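PDB 3E8T: takeout-like protein 1 from Epiphyas postvittana, which binds ubiquinone-8 in its interior and probably serves as a carrier of lipophilic ligands in this insect. Local coordinates for residues A[22-27]-A[69-74]. Sequence-based numbering, arbitrary orientation.
Sequences QALPTF and AVIDNV
The carbonyl O of Ala69 takes a hydrogen bond from the side-chain NE2 of Gln21 and also lies 3.6 Å from CD2 of Leu24. The same Gln21 accepts a bond from the backbone N of Ile71 through OE1. One amide thus joins helix 13-28 to the backbone of Ala69 and Ile71. Beside it, Leu24 makes the apolar contact. Its CG stands anti to the backbone N (chi1 173°), and CD2 is the branch that reaches Ala69 and Ile71. This methyl meets CB of Ala69 at 3.7 Å. It approaches CD1 of Ile71 more loosely, at 4.4 Å. CD2 therefore touches both the methyl and the carbonyl of Ala69. The contact is small, 109 Å² in all, and its three touching residues are buried. It packs the N-terminal helix of this JHBP-family fold against the antiparallel sheet. The side chain of Leu24 also lies about 4 Å from the bound ubiquinone-8, and Ala23 and Phe27 touch the ligand, so the helix helps to wall the pocket. Further along, Asp72 and Asn73 both face Asp86 in a classic beta bulge, and past it Val74 N bonds to Thr17 OG1 of the helix.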
loop_
_atom_site.group_PDB
_atom_site.type_symbol
_atom_site.label_atom_id
_atom_site.label_comp_id
_atom_site.label_asym_id
_atom_site.label_seq_id
_atom_site.Cartn_x
_atom_site.Cartn_y
_atom_site.Cartn_z
ATOM N N GLN A 22 10.464 -3.190 -13.823
ATOM C CA GLN A 22 10.448 -2.316 -14.999
ATOM C C GLN A 22 9.053 -1.904 -15.397
ATOM O O GLN A 22 8.880 -0.840 -15.997
ATOM C CB GLN A 22 11.147 -2.969 -16.180
ATOM C CG GLN A 22 12.606 -3.152 -15.959
ATOM C CD GLN A 22 13.313 -1.854 -15.662
ATOM O OE1 GLN A 22 13.771 -1.612 -14.530
ATOM N NE2 GLN A 22 13.377 -0.989 -16.667
ATOM N N ALA A 23 8.077 -2.741 -15.089
ATOM C CA ALA A 23 6.668 -2.390 -15.369
ATOM C C ALA A 23 6.007 -1.497 -14.342
ATOM O O ALA A 23 5.059 -0.776 -14.667
ATOM C CB ALA A 23 5.870 -3.639 -15.460
ATOM N N LEU A 24 6.438 -1.623 -13.099
ATOM C CA LEU A 24 5.780 -0.920 -12.010
ATOM C C LEU A 24 5.501 0.553 -12.296
ATOM O O LEU A 24 4.366 0.988 -12.049
ATOM C CB LEU A 24 6.621 -1.074 -10.730
ATOM C CG LEU A 24 6.156 -0.235 -9.508
ATOM C CD1 LEU A 24 4.922 -0.874 -9.074
ATOM C CD2 LEU A 24 7.253 -0.272 -8.410
ATOM N N PRO A 25 6.516 1.379 -12.654
ATOM C CA PRO A 25 6.189 2.820 -12.787
ATOM C C PRO A 25 5.128 3.131 -13.824
ATOM O O PRO A 25 4.274 4.012 -13.617
ATOM C CB PRO A 25 7.527 3.458 -13.140
ATOM C CG PRO A 25 8.565 2.483 -12.761
ATOM C CD PRO A 25 7.958 1.127 -12.857
ATOM N N THR A 26 5.126 2.398 -14.915
ATOM C CA THR A 26 4.160 2.628 -15.954
ATOM C C THR A 26 2.773 2.163 -15.484
ATOM O O THR A 26 1.761 2.838 -15.701
ATOM C CB THR A 26 4.608 1.920 -17.243
ATOM O OG1 THR A 26 5.885 2.450 -17.624
ATOM C CG2 THR A 26 3.574 2.108 -18.317
ATOM N N PHE A 27 2.719 1.053 -14.768
ATOM C CA PHE A 27 1.459 0.560 -14.261
ATOM C C PHE A 27 0.826 1.523 -13.236
ATOM O O PHE A 27 -0.353 1.865 -13.320
ATOM C CB PHE A 27 1.660 -0.827 -13.649
ATOM C CG PHE A 27 0.406 -1.425 -13.107
ATOM C CD1 PHE A 27 -0.597 -1.893 -13.966
ATOM C CD2 PHE A 27 0.192 -1.493 -11.725
ATOM C CE1 PHE A 27 -1.757 -2.436 -13.452
ATOM C CE2 PHE A 27 -0.984 -2.041 -11.209
ATOM C CZ PHE A 27 -1.942 -2.516 -12.080
ATOM N N ALA A 69 9.028 2.440 -5.755
ATOM C CA ALA A 69 9.252 1.218 -5.018
ATOM C C ALA A 69 10.337 0.359 -5.656
ATOM O O ALA A 69 10.466 0.334 -6.879
ATOM C CB ALA A 69 8.001 0.417 -4.870
ATOM N N VAL A 70 11.098 -0.315 -4.798
ATOM C CA VAL A 70 12.153 -1.246 -5.205
ATOM C C VAL A 70 11.627 -2.640 -4.945
ATOM O O VAL A 70 11.252 -2.977 -3.818
ATOM C CB VAL A 70 13.431 -0.990 -4.459
ATOM C CG1 VAL A 70 14.480 -1.998 -4.849
ATOM C CG2 VAL A 70 13.924 0.433 -4.772
ATOM N N ILE A 71 11.570 -3.471 -5.989
ATOM C CA ILE A 71 11.142 -4.837 -5.881
ATOM C C ILE A 71 12.325 -5.682 -5.456
ATOM O O ILE A 71 13.310 -5.793 -6.178
ATOM C CB ILE A 71 10.549 -5.399 -7.186
ATOM C CG1 ILE A 71 9.493 -4.479 -7.774
ATOM C CG2 ILE A 71 10.002 -6.797 -6.964
ATOM C CD1 ILE A 71 8.297 -4.254 -6.897
ATOM N N ASP A 72 12.235 -6.312 -4.298
ATOM C CA ASP A 72 13.304 -7.122 -3.761
ATOM C C ASP A 72 13.268 -8.530 -4.291
ATOM O O ASP A 72 14.333 -9.105 -4.576
ATOM C CB ASP A 72 13.298 -7.082 -2.231
ATOM C CG ASP A 72 13.498 -5.689 -1.703
ATOM O OD1 ASP A 72 14.553 -5.078 -2.019
ATOM O OD2 ASP A 72 12.598 -5.154 -0.997
ATOM N N ASN A 73 12.081 -9.098 -4.430
ATOM C CA ASN A 73 11.916 -10.440 -4.910
ATOM C C ASN A 73 10.498 -10.723 -5.356
ATOM O O ASN A 73 9.574 -10.250 -4.735
ATOM C CB ASN A 73 12.289 -11.469 -3.832
ATOM C CG ASN A 73 12.558 -12.860 -4.435
ATOM O OD1 ASN A 73 13.432 -13.000 -5.287
ATOM N ND2 ASN A 73 11.782 -13.850 -4.038
ATOM N N VAL A 74 10.366 -11.539 -6.396
ATOM C CA VAL A 74 9.111 -12.103 -6.849
ATOM C C VAL A 74 9.302 -13.605 -6.965
ATOM O O VAL A 74 10.240 -14.039 -7.662
ATOM C CB VAL A 74 8.621 -11.546 -8.180
ATOM C CG1 VAL A 74 7.343 -12.249 -8.590
ATOM C CG2 VAL A 74 8.457 -10.001 -8.113
#